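PDB 2Z99: putative uncharacterized protein from Mycobacterium tuberculosis, which probably takes part in chromosome segregation and condensation during the cell cycle, as a winged-helix subunit of the bacterial SMC complex. Local coordinates for residues 22-27 with 74-79; 93-98 with 136-141; 114-119 with 150-155. All coordinates share one frame; numbering follows the deposited sequence.

Contact 1: 22-27 with 74-79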
# COMPACT_ATOMS: atom_id res chain seq x y z
N ALA A 22 3.81 -12.79 -0.34
CA ALA A 22 3.43 -12.13 0.89
C ALA A 22 4.23 -10.85 1.08
O ALA A 22 3.67 -9.81 1.41
CB ALA A 22 3.65 -13.06 2.07
N LEU A 23 5.54 -10.92 0.84
CA LEU A 23 6.44 -9.79 1.01
C LEU A 23 6.21 -8.68 -0.01
O LEU A 23 6.16 -7.51 0.35
CB LEU A 23 7.91 -10.25 0.98
CG LEU A 23 8.27 -11.37 1.96
CD1 LEU A 23 9.73 -11.77 1.79
CD2 LEU A 23 8.01 -10.93 3.39
N LEU A 24 6.08 -9.05 -1.27
CA LEU A 24 5.85 -8.05 -2.30
C LEU A 24 4.54 -7.32 -2.07
O LEU A 24 4.30 -6.26 -2.67
CB LEU A 24 5.80 -8.71 -3.68
CG LEU A 24 7.11 -9.21 -4.28
CD1 LEU A 24 6.82 -9.97 -5.57
CD2 LEU A 24 8.04 -8.02 -4.53
N LEU A 25 3.70 -7.87 -1.21
CA LEU A 25 2.40 -7.27 -0.93
C LEU A 25 2.45 -6.13 0.07
O LEU A 25 1.88 -5.07 -0.16
CB LEU A 25 1.41 -8.34 -0.43
CG LEU A 25 -0.03 -7.87 -0.15
CD1 LEU A 25 -0.78 -7.69 -1.47
CD2 LEU A 25 -0.76 -8.89 0.73
N VAL A 26 3.15 -6.35 1.18
CA VAL A 26 3.26 -5.36 2.26
C VAL A 26 4.15 -4.13 2.05
O VAL A 26 4.06 -3.16 2.81
CB VAL A 26 3.71 -6.02 3.57
CG1 VAL A 26 3.20 -5.20 4.73
CG2 VAL A 26 3.17 -7.42 3.68
N ILE A 27 4.99 -4.13 1.03
CA ILE A 27 5.89 -3.00 0.80
C ILE A 27 5.21 -1.81 0.14
O ILE A 27 4.35 -1.97 -0.73
CB ILE A 27 7.10 -3.40 -0.05
CG1 ILE A 27 6.63 -3.84 -1.44
CG2 ILE A 27 7.89 -4.48 0.66
CD1 ILE A 27 7.73 -4.17 -2.39
N TRP A 74 12.47 -4.29 -6.64
CA TRP A 74 11.28 -4.93 -7.20
C TRP A 74 10.00 -4.47 -6.52
O TRP A 74 9.99 -4.23 -5.30
CB TRP A 74 11.37 -6.46 -7.07
CG TRP A 74 12.36 -7.14 -7.95
CD1 TRP A 74 13.69 -7.34 -7.69
CD2 TRP A 74 12.12 -7.71 -9.25
NE1 TRP A 74 14.29 -8.00 -8.75
CE2 TRP A 74 13.34 -8.24 -9.71
CE3 TRP A 74 10.98 -7.82 -10.06
CZ2 TRP A 74 13.47 -8.87 -10.95
CZ3 TRP A 74 11.11 -8.46 -11.30
CH2 TRP A 74 12.34 -8.97 -11.72
N ARG A 75 8.92 -4.40 -7.28
CA ARG A 75 7.64 -3.95 -6.75
C ARG A 75 6.48 -4.36 -7.64
O ARG A 75 6.62 -4.42 -8.86
CB ARG A 75 7.68 -2.43 -6.60
CG ARG A 75 6.44 -1.77 -6.01
CD ARG A 75 6.60 -0.25 -6.02
NE ARG A 75 5.63 0.40 -5.13
CZ ARG A 75 5.56 1.71 -4.89
NH1 ARG A 75 6.40 2.57 -5.47
NH2 ARG A 75 4.64 2.15 -4.04
N MET A 76 5.33 -4.66 -7.05
CA MET A 76 4.15 -5.02 -7.83
C MET A 76 3.43 -3.75 -8.29
O MET A 76 3.07 -2.90 -7.47
CB MET A 76 3.17 -5.85 -6.99
CG MET A 76 3.72 -7.18 -6.56
SD MET A 76 2.44 -8.31 -6.10
CE MET A 76 2.29 -7.93 -4.38
N TYR A 77 3.23 -3.62 -9.60
CA TYR A 77 2.55 -2.48 -10.18
C TYR A 77 1.25 -2.90 -10.87
O TYR A 77 1.00 -4.08 -11.10
CB TYR A 77 3.43 -1.80 -11.24
CG TYR A 77 4.72 -1.21 -10.73
CD1 TYR A 77 5.67 -2.02 -10.10
CD2 TYR A 77 4.98 0.15 -10.84
CE1 TYR A 77 6.84 -1.48 -9.59
CE2 TYR A 77 6.16 0.71 -10.32
CZ TYR A 77 7.08 -0.12 -9.70
OH TYR A 77 8.23 0.42 -9.16
N THR A 78 0.43 -1.91 -11.19
CA THR A 78 -0.81 -2.13 -11.92
C THR A 78 -0.40 -2.22 -13.39
O THR A 78 0.34 -1.37 -13.89
CB THR A 78 -1.76 -0.95 -11.72
OG1 THR A 78 -2.68 -1.26 -10.67
CG2 THR A 78 -2.49 -0.62 -13.02
N ARG A 79 -0.85 -3.26 -14.08
CA ARG A 79 -0.48 -3.43 -15.48
C ARG A 79 -1.08 -2.29 -16.30
O ARG A 79 -2.25 -1.95 -16.15
CB ARG A 79 -0.95 -4.80 -15.99
CG ARG A 79 -0.25 -5.27 -17.26
CD ARG A 79 -0.53 -6.75 -17.56
NE ARG A 79 0.10 -7.66 -16.60
CZ ARG A 79 1.38 -8.01 -16.61
NH1 ARG A 79 2.20 -7.54 -17.55
NH2 ARG A 79 1.85 -8.82 -15.68
O HOH W 1 4.89 -4.50 -4.36

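Contact 2: 93-98 with 136-141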
# COMPACT_ATOMS: atom_id res chain seq x y z
N GLY A 93 -14.48 8.19 -5.00
CA GLY A 93 -14.27 8.34 -3.58
C GLY A 93 -14.29 9.83 -3.30
O GLY A 93 -14.71 10.28 -2.24
N ALA A 94 -13.85 10.59 -4.30
CA ALA A 94 -13.80 12.04 -4.22
C ALA A 94 -15.09 12.63 -3.67
O ALA A 94 -15.07 13.53 -2.82
CB ALA A 94 -13.51 12.62 -5.61
N ARG A 95 -16.23 12.14 -4.15
CA ARG A 95 -17.51 12.65 -3.69
C ARG A 95 -18.31 11.63 -2.90
O ARG A 95 -18.66 10.57 -3.41
CB ARG A 95 -18.34 13.14 -4.88
CG ARG A 95 -17.84 14.46 -5.44
CD ARG A 95 -18.56 14.85 -6.72
NE ARG A 95 -18.14 16.16 -7.18
CZ ARG A 95 -18.37 16.63 -8.40
NH1 ARG A 95 -19.02 15.88 -9.28
NH2 ARG A 95 -17.97 17.85 -8.72
N THR A 96 -18.58 11.97 -1.65
CA THR A 96 -19.35 11.11 -0.76
C THR A 96 -20.82 11.14 -1.19
O THR A 96 -21.22 12.00 -1.97
CB THR A 96 -19.22 11.58 0.71
OG1 THR A 96 -19.62 12.95 0.82
CG2 THR A 96 -17.77 11.45 1.18
N LYS A 97 -21.60 10.20 -0.68
CA LYS A 97 -23.03 10.11 -1.01
C LYS A 97 -23.76 11.41 -0.67
O LYS A 97 -23.21 12.29 -0.01
CB LYS A 97 -23.65 8.93 -0.24
CG LYS A 97 -25.17 8.82 -0.32
CD LYS A 97 -25.67 8.66 -1.74
CE LYS A 97 -27.19 8.65 -1.80
NZ LYS A 97 -27.68 8.54 -3.19
N LEU A 98 -25.00 11.55 -1.15
CA LEU A 98 -25.79 12.74 -0.88
C LEU A 98 -26.53 12.60 0.44
O LEU A 98 -27.15 11.57 0.72
CB LEU A 98 -26.80 13.00 -2.01
CG LEU A 98 -26.33 13.69 -3.30
CD1 LEU A 98 -27.50 13.81 -4.27
CD2 LEU A 98 -25.78 15.07 -2.97
N LEU A 136 -25.32 21.37 -8.13
CA LEU A 136 -24.90 21.97 -9.40
C LEU A 136 -23.61 21.33 -9.90
O LEU A 136 -23.55 20.86 -11.04
CB LEU A 136 -24.69 23.47 -9.23
CG LEU A 136 -25.93 24.32 -8.96
CD1 LEU A 136 -25.51 25.76 -8.75
CD2 LEU A 136 -26.91 24.20 -10.11
N ALA A 137 -22.58 21.32 -9.05
CA ALA A 137 -21.29 20.75 -9.41
C ALA A 137 -21.42 19.29 -9.85
O ALA A 137 -20.70 18.84 -10.73
CB ALA A 137 -20.34 20.86 -8.25
N ARG A 138 -22.34 18.55 -9.22
CA ARG A 138 -22.53 17.15 -9.58
C ARG A 138 -23.44 17.00 -10.79
O ARG A 138 -23.81 15.88 -11.15
CB ARG A 138 -23.15 16.37 -8.42
CG ARG A 138 -22.32 16.35 -7.17
CD ARG A 138 -22.91 15.39 -6.18
NE ARG A 138 -22.14 15.38 -4.94
CZ ARG A 138 -22.18 14.38 -4.05
NH1 ARG A 138 -22.94 13.33 -4.28
NH2 ARG A 138 -21.45 14.46 -2.94
N GLY A 139 -23.81 18.13 -11.39
CA GLY A 139 -24.66 18.13 -12.57
C GLY A 139 -26.05 17.54 -12.42
O GLY A 139 -26.65 17.11 -13.41
N LEU A 140 -26.57 17.50 -11.19
CA LEU A 140 -27.92 16.98 -10.99
C LEU A 140 -28.99 18.02 -11.34
O LEU A 140 -30.14 17.67 -11.63
CB LEU A 140 -28.10 16.50 -9.55
CG LEU A 140 -27.56 15.11 -9.22
CD1 LEU A 140 -27.95 14.13 -10.33
CD2 LEU A 140 -26.06 15.17 -9.08
N ILE A 141 -28.61 19.29 -11.31
CA ILE A 141 -29.53 20.37 -11.64
C ILE A 141 -28.71 21.43 -12.33
O ILE A 141 -27.48 21.39 -12.29
CB ILE A 141 -30.19 21.02 -10.38
CG1 ILE A 141 -29.12 21.72 -9.54
CG2 ILE A 141 -30.96 19.97 -9.59
CD1 ILE A 141 -29.65 22.50 -8.34

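Contact 3: 114-119 with 150-155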
# COMPACT_ATOMS: atom_id res chain seq x y z
N PRO A 114 -39.08 24.16 -13.01
CA PRO A 114 -38.65 25.56 -13.03
C PRO A 114 -38.92 26.17 -11.66
O PRO A 114 -40.07 26.38 -11.30
CB PRO A 114 -39.54 26.18 -14.11
CG PRO A 114 -39.85 25.03 -15.00
CD PRO A 114 -40.14 23.94 -14.01
N VAL A 115 -37.85 26.41 -10.90
CA VAL A 115 -37.95 26.98 -9.56
C VAL A 115 -36.76 27.87 -9.25
O VAL A 115 -35.64 27.55 -9.64
CB VAL A 115 -37.96 25.91 -8.46
CG1 VAL A 115 -39.27 25.17 -8.47
CG2 VAL A 115 -36.81 24.96 -8.67
N THR A 116 -37.01 28.97 -8.56
CA THR A 116 -35.94 29.88 -8.15
C THR A 116 -35.43 29.30 -6.84
O THR A 116 -36.17 28.59 -6.16
CB THR A 116 -36.50 31.29 -7.87
OG1 THR A 116 -37.77 31.18 -7.22
CG2 THR A 116 -36.65 32.08 -9.16
N ARG A 117 -34.19 29.57 -6.48
CA ARG A 117 -33.74 29.01 -5.22
C ARG A 117 -34.53 29.65 -4.08
O ARG A 117 -34.68 29.05 -3.03
CB ARG A 117 -32.23 29.19 -5.01
CG ARG A 117 -31.72 30.60 -5.12
CD ARG A 117 -30.69 30.85 -4.03
NE ARG A 117 -29.70 29.78 -3.93
CZ ARG A 117 -28.76 29.52 -4.83
NH1 ARG A 117 -28.65 30.25 -5.93
NH2 ARG A 117 -27.90 28.53 -4.62
N ALA A 118 -35.05 30.85 -4.31
CA ALA A 118 -35.84 31.52 -3.29
C ALA A 118 -37.01 30.65 -2.88
O ALA A 118 -37.39 30.63 -1.71
CB ALA A 118 -36.34 32.86 -3.80
N ARG A 119 -37.59 29.92 -3.82
CA ARG A 119 -38.72 29.05 -3.49
C ARG A 119 -38.23 27.73 -2.91
O ARG A 119 -38.95 27.07 -2.17
CB ARG A 119 -39.59 28.77 -4.72
CG ARG A 119 -40.84 27.94 -4.39
CD ARG A 119 -41.61 27.53 -5.64
NE ARG A 119 -42.86 28.27 -5.85
CZ ARG A 119 -42.96 29.60 -5.92
NH1 ARG A 119 -41.88 30.36 -5.78
NH2 ARG A 119 -44.14 30.16 -6.15
N THR A 150 -39.54 38.42 -11.40
CA THR A 150 -38.50 38.80 -10.44
C THR A 150 -37.07 38.84 -10.97
O THR A 150 -36.19 39.45 -10.36
CB THR A 150 -38.53 37.85 -9.24
OG1 THR A 150 -38.21 36.52 -9.68
CG2 THR A 150 -39.92 37.83 -8.62
N GLY A 151 -36.83 38.18 -12.10
CA GLY A 151 -35.50 38.17 -12.68
C GLY A 151 -34.53 37.30 -11.91
O GLY A 151 -33.32 37.54 -11.92
N ALA A 152 -35.06 36.29 -11.23
CA ALA A 152 -34.24 35.38 -10.44
C ALA A 152 -34.07 34.11 -11.24
O ALA A 152 -35.05 33.54 -11.72
CB ALA A 152 -34.92 35.08 -9.10
N VAL A 153 -32.82 33.66 -11.39
CA VAL A 153 -32.55 32.46 -12.15
C VAL A 153 -33.44 31.31 -11.68
O VAL A 153 -33.77 31.21 -10.49
CB VAL A 153 -31.07 32.03 -12.05
CG1 VAL A 153 -30.17 33.19 -12.46
CG2 VAL A 153 -30.75 31.59 -10.64
N THR A 154 -33.85 30.48 -12.63
CA THR A 154 -34.70 29.34 -12.36
C THR A 154 -33.83 28.09 -12.53
O THR A 154 -32.77 28.16 -13.18
CB THR A 154 -35.90 29.33 -13.34
OG1 THR A 154 -36.65 28.11 -13.21
CG2 THR A 154 -35.41 29.48 -14.77
N PHE A 155 -34.25 26.97 -11.95
CA PHE A 155 -33.47 25.73 -12.02
C PHE A 155 -34.28 24.54 -12.46
O PHE A 155 -35.51 24.53 -12.39
CB PHE A 155 -32.85 25.39 -10.65
CG PHE A 155 -31.78 26.34 -10.21
CD1 PHE A 155 -32.11 27.56 -9.63
CD2 PHE A 155 -30.44 26.05 -10.43
CE1 PHE A 155 -31.13 28.47 -9.27
CE2 PHE A 155 -29.45 26.95 -10.08
CZ PHE A 155 -29.79 28.16 -9.50
O HOH W 2 -32.98 31.59 -8.05

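Contact 1: 22-27 with 74-79
L24 of helix 22-26 lies against W74 and M76 of strand 74-78, and L25 against M76, the short axes passing 7.9 Å apart at an angle of 69°, so the helix runs steeply across the strand. The backbones come nearest at L24 and R75, with CA atoms 6.3 Å apart. No direct hydrogen bond joins the segments; instead a single water donates to the carbonyl O of L24 and accepts from M76 N, 2.7 Å from that nitrogen, tying the helix to the strand. Beside this bridge, M76 carries most of the apolar contact. Its CG lies anti to the carbonyl carbon (chi1 -64°) and the chain bends at its last torsion (chi3 -90°), which folds the CE methyl back against the helix. There CE meets L24 CB at 3.7 Å and L25 CB at 4.1 Å, and it also sits close against the L24 carbonyl group. The other side-chain contacts are sparser. CD2 of L24 approaches CB of W74 at 4.5 Å, whereas the CD1 methyl of I27 rests near the carbonyl O of W74 at 3.7 Å. The indole itself leads away from the helix, toward L51 and Q52 of helix 44-60. L24 and W74 both also touch L67 of strand 65-70, the antiparallel partner of strand 73-78, and a backbone bond between W74 and V31 holds the chain that follows the helix beside the strand. The second subunit packs here as well: its Y77 meets L25, and its T78 meets V26, placing helix 13-26 and the wing-like hairpin at the dimer contact.

Contact 2: 93-98 with 136-141
R138 reaches across to T96 because its CG stands anti to the carbonyl carbon (chi1 -61°) and its chain stays extended as far as NE. R95 has the same form, and the two arginines slide past each other in opposite directions with their guanidinium planes only 12° apart. Each therefore lays its aliphatic part beside the other's flat group: CB of R95 stands 3.9 Å above one face of the R138 guanidinium, offset toward the rim, while CG of R138 lies over a face of the R95 guanidinium. On the opposite face of R138, L98 places CD2 3.6 Å from the plane, so the group is held between a leucine branch and the base of an arginine. At its edge, tilted somewhat from the plane, sits the carbonyl O of T96. NH2 of R138 donates to this T96 O at 2.7 Å with an N-H...O angle of 147°, and NH1 adds a weak bond to the same T96 oxygen at 3.2 Å. R95 in turn lies across the last turn of helix 129-137, with NH2 3.5 Å from A137 O and NH1 3.7 Å from R138 CA. G139 then ends that helix in a Schellman motif. L98 also touches L103 of helix 100-112. Although R95 and R138 carry like charge, R95 NE remains 4.7 Å from R138 NE, and the carbonyls of T96 and of the helix C-terminal end probably offset part of the repulsion. One good and one weak bond to a single carbonyl thus join residues 93-98, after helix 83-94, to the C-terminal end of helix 129-137 at the surface.

Contact 3: 114-119 with 150-155
V115 and F155 join the two segments through backbone hydrogen bonding of a short and loose antiparallel kind. F155 N donates to V115 O at 2.8 Å, although the bond is bent, with an N-H...O angle of 133°; the return bond from V115 N to F155 O is weak. CA-H...O contacts fill in around them, from P114 to F155 O, from T154 to V115 O, and from T116 CA to V153 O, the last at 3.5 Å. A water continues the connection where the first strand turns into the helix: it accepts from R117 N at 2.8 Å and donates to V153 O at 2.6 Å. T116 is at the N-cap position, and the N-H that the water accepts belongs to R117, the first residue of the helix. The water also lies in the plane of the F155 ring, at the edge, as does V115 O.

Among the side chains, T116 turns its CG2 methyl to the incoming strand, 3.3 Å from V153 O and 3.5 Å from A152 CB. T154 sets OG1 anti to its backbone N (chi1 172°), which brings the hydroxyl beside P114, 3.6 Å from its CB. Apolar contact is looser at V115, whose CG2 is 4.4 Å from F155 CB, and the R117 guanidinium comes near the F155 ring, NH1 closest to CZ. The ring itself packs on M132 and L136 of helix 129-137, while V115 touches V109 of helix 100-112. Strand 115-116 thus flanks strand 153-157, with strand 141-146 on its other side, and helices 117-124 and 129-137 intervene in the chain: the 1-3-2 strand order and the helix-strand-helix-helix-hairpin topology of a winged-helix domain, whose wing loop includes T150 and G151.

Overall arrangement
The three contacts follow an elongated chain from one winged-helix domain to another. Contact 1 belongs to the N-terminal domain and borders the second subunit, while contact 3 belongs to the C-terminal domain; their centres are 55 Å apart, on opposite sides of the chain's centre. Helix 83-94 spans the gap after strand 73-78 and delivers residues 93-98 to contact 2, whose centre is 34 Å from that of contact 1, with nearest atoms about 16 Å apart. Contacts 2 and 3 alternate along the chain, and segment 136-141 touches contact 3: CD2 of L136 packs on CE2 of F155 at 3.7 Å, and CD1 of I141 lies 4.2 Å from CD2 of F155.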